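Local structure of ATP grasp ligase (Microcystis aeruginosa MRC, 5IG9) at residues N12-L17 / E300-E305; F226-N231 / Y307-P312. The protein is an ATP-grasp ligase of microviridin biosynthesis that probably uses ATP to close ester cross-links between side chains of a ribosomally made precursor peptide. One frame throughout, in Å; residues are numbered along the deposited sequence.

Contact 1 of 2, residues N12-L17 / E300-E305; sequences NESIPL and EFFWLE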
loop_
_atom_site.group_PDB
_atom_site.type_symbol
_atom_site.label_atom_id
_atom_site.label_comp_id
_atom_site.label_asym_id
_atom_site.label_seq_id
_atom_site.Cartn_x
_atom_site.Cartn_y
_atom_site.Cartn_z
ATOM N N ASN A 12 9.935 -3.707 20.176
ATOM C CA ASN A 12 10.044 -4.500 21.391
ATOM C C ASN A 12 11.290 -5.388 21.328
ATOM O O ASN A 12 12.220 -5.129 20.560
ATOM C CB ASN A 12 8.749 -5.293 21.607
ATOM C CG ASN A 12 8.366 -6.141 20.406
ATOM O OD1 ASN A 12 9.222 -6.698 19.722
ATOM N ND2 ASN A 12 7.066 -6.241 20.147
ATOM N N GLU A 13 11.316 -6.445 22.137
ATOM C CA GLU A 13 12.482 -7.300 22.304
ATOM C C GLU A 13 12.695 -8.257 21.139
ATOM O O GLU A 13 13.643 -9.049 21.175
ATOM C CB GLU A 13 12.365 -8.098 23.608
ATOM C CG GLU A 13 12.016 -7.265 24.842
ATOM C CD GLU A 13 10.532 -6.921 24.935
ATOM O OE1 GLU A 13 9.694 -7.752 24.522
ATOM O OE2 GLU A 13 10.205 -5.814 25.414
ATOM N N SER A 14 11.843 -8.211 20.113
ATOM C CA SER A 14 12.048 -9.077 18.959
ATOM C C SER A 14 13.322 -8.699 18.213
ATOM O O SER A 14 14.018 -9.571 17.679
ATOM C CB SER A 14 10.842 -8.997 18.023
ATOM O OG SER A 14 9.652 -8.745 18.750
ATOM N N ILE A 15 13.644 -7.407 18.171
ATOM C CA ILE A 15 14.808 -6.906 17.443
ATOM C C ILE A 15 16.101 -7.435 18.060
ATOM O O ILE A 15 16.893 -8.064 17.342
ATOM C CB ILE A 15 14.805 -5.370 17.385
ATOM C CG1 ILE A 15 13.457 -4.867 16.883
ATOM C CG2 ILE A 15 15.922 -4.878 16.482
ATOM C CD1 ILE A 15 13.094 -5.409 15.526
ATOM N N PRO A 16 16.376 -7.221 19.357
ATOM C CA PRO A 16 17.631 -7.756 19.910
ATOM C C PRO A 16 17.694 -9.271 19.891
ATOM O O PRO A 16 18.793 -9.835 19.835
ATOM C CB PRO A 16 17.648 -7.206 21.341
ATOM C CG PRO A 16 16.228 -7.008 21.678
ATOM C CD PRO A 16 15.584 -6.546 20.403
ATOM N N LEU A 17 16.545 -9.947 19.936
ATOM C CA LEU A 17 16.540 -11.403 19.842
ATOM C C LEU A 17 17.066 -11.871 18.491
ATOM O O LEU A 17 17.764 -12.890 18.407
ATOM C CB LEU A 17 15.128 -11.934 20.077
ATOM C CG LEU A 17 14.741 -12.255 21.517
ATOM C CD1 LEU A 17 13.233 -12.321 21.641
ATOM C CD2 LEU A 17 15.370 -13.572 21.939
ATOM N N GLU A 300 3.069 -10.079 15.358
ATOM C CA GLU A 300 4.042 -10.251 16.425
ATOM C C GLU A 300 4.279 -11.729 16.713
ATOM O O GLU A 300 3.538 -12.607 16.267
ATOM C CB GLU A 300 3.574 -9.537 17.696
ATOM C CG GLU A 300 3.734 -8.028 17.659
ATOM C CD GLU A 300 5.171 -7.594 17.854
ATOM O OE1 GLU A 300 6.035 -8.472 18.080
ATOM O OE2 GLU A 300 5.439 -6.376 17.784
ATOM N N PHE A 301 5.341 -11.998 17.468
ATOM C CA PHE A 301 5.668 -13.377 17.796
ATOM C C PHE A 301 6.375 -13.456 19.139
ATOM O O PHE A 301 6.477 -14.538 19.722
ATOM C CB PHE A 301 6.543 -13.992 16.690
ATOM C CG PHE A 301 7.928 -13.398 16.603
ATOM C CD1 PHE A 301 8.973 -13.930 17.342
ATOM C CD2 PHE A 301 8.195 -12.333 15.754
ATOM C CE1 PHE A 301 10.249 -13.401 17.260
ATOM C CE2 PHE A 301 9.475 -11.799 15.663
ATOM C CZ PHE A 301 10.503 -12.334 16.417
ATOM N N PHE A 302 6.868 -12.315 19.630
ATOM C CA PHE A 302 7.715 -12.325 20.816
ATOM C C PHE A 302 6.980 -12.862 22.038
ATOM O O PHE A 302 7.606 -13.474 22.911
ATOM C CB PHE A 302 8.255 -10.916 21.078
ATOM C CG PHE A 302 7.316 -10.036 21.845
ATOM C CD1 PHE A 302 6.252 -9.417 21.217
ATOM C CD2 PHE A 302 7.504 -9.826 23.200
ATOM C CE1 PHE A 302 5.386 -8.611 21.930
ATOM C CE2 PHE A 302 6.647 -9.025 23.915
ATOM C CZ PHE A 302 5.586 -8.414 23.283
ATOM N N TRP A 303 5.663 -12.657 22.123
ATOM C CA TRP A 303 4.945 -13.121 23.304
ATOM C C TRP A 303 4.702 -14.622 23.291
ATOM O O TRP A 303 4.203 -15.156 24.286
ATOM C CB TRP A 303 3.620 -12.372 23.457
ATOM C CG TRP A 303 2.772 -12.344 22.227
ATOM C CD1 TRP A 303 2.811 -11.418 21.228
ATOM C CD2 TRP A 303 1.739 -13.273 21.871
ATOM N NE1 TRP A 303 1.877 -11.715 20.267
ATOM C CE2 TRP A 303 1.203 -12.848 20.640
ATOM C CE3 TRP A 303 1.217 -14.423 22.474
ATOM C CZ2 TRP A 303 0.174 -13.533 19.997
ATOM C CZ3 TRP A 303 0.194 -15.101 21.835
ATOM C CH2 TRP A 303 -0.315 -14.656 20.609
ATOM N N LEU A 304 5.031 -15.305 22.197
ATOM C CA LEU A 304 5.051 -16.761 22.158
ATOM C C LEU A 304 6.437 -17.333 22.410
ATOM O O LEU A 304 6.569 -18.551 22.573
ATOM C CB LEU A 304 4.535 -17.267 20.808
ATOM C CG LEU A 304 3.027 -17.227 20.574
ATOM C CD1 LEU A 304 2.703 -17.816 19.216
ATOM C CD2 LEU A 304 2.301 -17.985 21.673
ATOM N N GLU A 305 7.467 -16.486 22.435
ATOM C CA GLU A 305 8.840 -16.901 22.692
ATOM C C GLU A 305 9.300 -16.574 24.107
ATOM O O GLU A 305 9.869 -17.434 24.785
ATOM C CB GLU A 305 9.785 -16.254 21.673
ATOM C CG GLU A 305 11.252 -16.597 21.886
ATOM C CD GLU A 305 12.071 -16.414 20.626
ATOM O OE1 GLU A 305 11.567 -15.772 19.682
ATOM O OE2 GLU A 305 13.212 -16.920 20.574
#

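Contact 2 of 2, residues F226-N231 / Y307-P312; sequences FTAAIN and YPPYFP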
loop_
_atom_site.group_PDB
_atom_site.type_symbol
_atom_site.label_atom_id
_atom_site.label_comp_id
_atom_site.label_asym_id
_atom_site.label_seq_id
_atom_site.Cartn_x
_atom_site.Cartn_y
_atom_site.Cartn_z
ATOM N N PHE A 226 4.811 -23.064 13.771
ATOM C CA PHE A 226 4.701 -23.003 15.224
ATOM C C PHE A 226 3.245 -22.727 15.584
ATOM O O PHE A 226 2.744 -21.615 15.370
ATOM C CB PHE A 226 5.612 -21.923 15.802
ATOM C CG PHE A 226 7.052 -22.070 15.415
ATOM C CD1 PHE A 226 7.538 -21.487 14.256
ATOM C CD2 PHE A 226 7.932 -22.778 16.220
ATOM C CE1 PHE A 226 8.865 -21.614 13.903
ATOM C CE2 PHE A 226 9.260 -22.907 15.872
ATOM C CZ PHE A 226 9.729 -22.327 14.714
ATOM N N THR A 227 2.570 -23.728 16.144
ATOM C CA THR A 227 1.154 -23.637 16.473
ATOM C C THR A 227 0.976 -23.597 17.982
ATOM O O THR A 227 1.476 -24.475 18.694
ATOM C CB THR A 227 0.375 -24.816 15.887
ATOM O OG1 THR A 227 0.559 -24.854 14.469
ATOM C CG2 THR A 227 -1.108 -24.667 16.193
ATOM N N ALA A 228 0.252 -22.589 18.459
ATOM C CA ALA A 228 -0.047 -22.424 19.873
ATOM C C ALA A 228 -1.550 -22.278 20.066
ATOM O O ALA A 228 -2.228 -21.626 19.266
ATOM C CB ALA A 228 0.685 -21.210 20.450
ATOM N N ALA A 229 -2.070 -22.883 21.131
ATOM C CA ALA A 229 -3.498 -22.873 21.416
ATOM C C ALA A 229 -3.744 -22.403 22.841
ATOM O O ALA A 229 -2.890 -22.551 23.717
ATOM C CB ALA A 229 -4.123 -24.257 21.219
ATOM N N ILE A 230 -4.925 -21.834 23.063
ATOM C CA ILE A 230 -5.349 -21.401 24.387
ATOM C C ILE A 230 -6.851 -21.613 24.503
ATOM O O ILE A 230 -7.604 -21.365 23.554
ATOM C CB ILE A 230 -4.967 -19.931 24.662
ATOM C CG1 ILE A 230 -5.300 -19.540 26.101
ATOM C CG2 ILE A 230 -5.665 -18.989 23.692
ATOM C CD1 ILE A 230 -4.828 -18.153 26.471
ATOM N N ASN A 231 -7.283 -22.095 25.666
ATOM C CA ASN A 231 -8.699 -22.309 25.941
ATOM C C ASN A 231 -9.310 -20.988 26.384
ATOM O O ASN A 231 -9.048 -20.513 27.494
ATOM C CB ASN A 231 -8.875 -23.387 27.003
ATOM C CG ASN A 231 -10.324 -23.782 27.201
ATOM O OD1 ASN A 231 -11.196 -22.935 27.402
ATOM N ND2 ASN A 231 -10.590 -25.081 27.143
ATOM N N TYR A 307 7.332 -15.955 26.559
ATOM C CA TYR A 307 6.309 -16.518 27.419
ATOM C C TYR A 307 5.910 -17.859 26.835
ATOM O O TYR A 307 6.257 -18.167 25.689
ATOM C CB TYR A 307 5.102 -15.569 27.513
ATOM C CG TYR A 307 5.469 -14.191 28.009
ATOM C CD1 TYR A 307 5.553 -13.921 29.368
ATOM C CD2 TYR A 307 5.741 -13.163 27.118
ATOM C CE1 TYR A 307 5.891 -12.661 29.826
ATOM C CE2 TYR A 307 6.080 -11.901 27.565
ATOM C CZ TYR A 307 6.154 -11.656 28.920
ATOM O OH TYR A 307 6.494 -10.399 29.366
ATOM N N PRO A 308 5.204 -18.707 27.607
ATOM C CA PRO A 308 4.837 -20.026 27.077
ATOM C C PRO A 308 4.103 -19.944 25.745
ATOM O O PRO A 308 3.351 -18.995 25.524
ATOM C CB PRO A 308 3.931 -20.594 28.169
ATOM C CG PRO A 308 4.428 -19.952 29.418
ATOM C CD PRO A 308 4.807 -18.558 29.020
ATOM N N PRO A 309 4.310 -20.932 24.881
ATOM C CA PRO A 309 5.192 -22.063 25.189
ATOM C C PRO A 309 6.663 -21.805 24.878
ATOM O O PRO A 309 7.357 -22.723 24.439
ATOM C CB PRO A 309 4.657 -23.168 24.278
ATOM C CG PRO A 309 4.102 -22.437 23.104
ATOM C CD PRO A 309 3.548 -21.144 23.637
ATOM N N TYR A 310 7.129 -20.581 25.108
ATOM C CA TYR A 310 8.522 -20.230 24.852
ATOM C C TYR A 310 9.017 -20.796 23.524
ATOM O O TYR A 310 9.949 -21.599 23.489
ATOM C CB TYR A 310 9.415 -20.723 25.992
ATOM C CG TYR A 310 8.926 -20.339 27.368
ATOM C CD1 TYR A 310 9.035 -19.032 27.825
ATOM C CD2 TYR A 310 8.359 -21.282 28.214
ATOM C CE1 TYR A 310 8.591 -18.676 29.083
ATOM C CE2 TYR A 310 7.912 -20.935 29.474
ATOM C CZ TYR A 310 8.031 -19.631 29.903
ATOM O OH TYR A 310 7.586 -19.279 31.156
ATOM N N PHE A 311 8.387 -20.375 22.433
ATOM C CA PHE A 311 8.767 -20.842 21.106
ATOM C C PHE A 311 10.053 -20.168 20.637
ATOM O O PHE A 311 10.256 -18.974 20.875
ATOM C CB PHE A 311 7.643 -20.574 20.104
ATOM C CG PHE A 311 6.644 -21.689 19.999
ATOM C CD1 PHE A 311 7.060 -22.999 19.842
ATOM C CD2 PHE A 311 5.286 -21.426 20.057
ATOM C CE1 PHE A 311 6.143 -24.028 19.744
ATOM C CE2 PHE A 311 4.362 -22.449 19.961
ATOM C CZ PHE A 311 4.790 -23.752 19.805
ATOM N N PRO A 312 10.942 -20.980 19.943
ATOM C CA PRO A 312 12.164 -20.295 19.502
ATOM C C PRO A 312 12.014 -19.800 18.070
ATOM O O PRO A 312 12.628 -20.347 17.154
ATOM C CB PRO A 312 13.217 -21.396 19.576
ATOM C CG PRO A 312 12.493 -22.615 19.127
ATOM C CD PRO A 312 11.034 -22.427 19.451
#

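Contact 1 of 2, residues N12-L17 / E300-E305
Glu-300 OE2 takes a hydrogen bond from Asn-12 ND2 at 2.9 Å and also lies in salt bridges with Arg-73 and Arg-74, so three groups grip one carboxylate oxygen. The hydrogen bond from this amide is bent, 132° at the hydrogen, and ND2 comes down on OE2 from above the carboxylate plane. A second, weak bond runs from Asn-12 ND2 to Glu-300 OE1 at 3.2 Å. With CG between backbone N and carbonyl carbon (chi1 54°), the Asn-12 amide turns OD1 back to its own chain, where it accepts from Ser-14 N at 3.1 Å. This is a capping bond at the start of helix 14-23, which follows strand 3-7 of the Rossmann-like pre-ATP-grasp domain; Glu-300 comes just after strand 290-296 of the five-stranded antiparallel sheet, so one amide serves both elements. A leucine in place of Asn-12 would probably leave Ser-14 N without its capping acceptor and the Glu-300 carboxylate dependent on its arginines.

Phe-302 spreads beneath that amide: Asn-12 CG sits 4.0 Å above one ring face, off toward the rim, with amide and ring planes 38° apart. Glu-13, just ahead of the helix, has a chain bent at chi2 that brings OE1 obliquely to 3.3 Å from Phe-302 CD2. Deeper in, Ser-14 CB packs against Phe-301 CZ at 3.7 Å, on a ring that also meets Trp-71 and Ile-317. Further along the helix, Leu-17 CD2 lies 4.2 Å from Glu-305 OE2, an oxygen hydrogen-bonded to Ser-314 OG.

Contact 2 of 2, residues F226-N231 / Y307-P312
Phe-226 and Phe-311 fit together as the main bump and hollow between an antiparallel sheet and the loop that covers it. The sheet is the five-stranded one of the ATP-grasp fold, in which strand 224-231 is an inner strand between 214-221 and 254-255; the loop 307-312 links helix 302-305 to helix 313-323. Strand alternation makes the hollow: Phe-226 and Ala-228 point at the loop, while Thr-227 between them points away, onto Ile-218 and Leu-258.

The Phe-311 ring is the bump. Phe-226 CB stands almost squarely over the middle of one face, 4.2 Å from the centroid and only 5° off the ring normal, a CH-pi contact. Because Phe-226 CG lies anti to its carbonyl carbon, beside the backbone N (chi1 -56°), the phenyl ring is carried past Phe-311 and does not lie flat on it. The edge of Phe-226 is turned toward the face of Phe-311 in an offset edge-to-face pair, centroids 5.6 Å apart and planes at 66°, with Phe-226 CD2 coming to 3.7 Å from Phe-311 CD1. Pro-309 backs the opposite face with its CG, and the ring is sandwiched between strand and loop.

The far rim of Phe-311 drops into the low ground over Ala-228, whose small methyl lies in the ring plane, CB to Phe-311 CE2 3.9 Å. Pro-309 reaches the same methyl more loosely, CD to Ala-228 CB 4.3 Å. The cis peptide before Pro-309 makes Tyr-307 to Tyr-310 a type VI turn, closed by the backbone hydrogen bond from Tyr-310 N to Tyr-307 O, and it presents this proline to the sheet. Beside the aromatic pair, Pro-312 lies obliquely across Phe-226, its CD 4.0 Å from Phe-226 CE2, while the edge of Phe-311 ends with CZ 3.6 Å from Thr-227 O.

The two contacts share one run of chain after strand 290-296: residues 300-305 serve contact 1 and 307-312 serve contact 2. Their centres lie about 13 Å apart, and they touch through a probable hydrogen bond between Leu-304 O and Phe-311 N. Both are partly buried: two of the eight touching residues are buried in contact 1 and three of six in contact 2, with one exposed residue in each. Contact 1 joins the pre-ATP-grasp domain to this run and mixes hydrogen bonds and charge with packing on two phenylalanine rings. Contact 2 lays the run over the antiparallel sheet and has no hydrogen bond across it; rings, prolines and a methyl do the work.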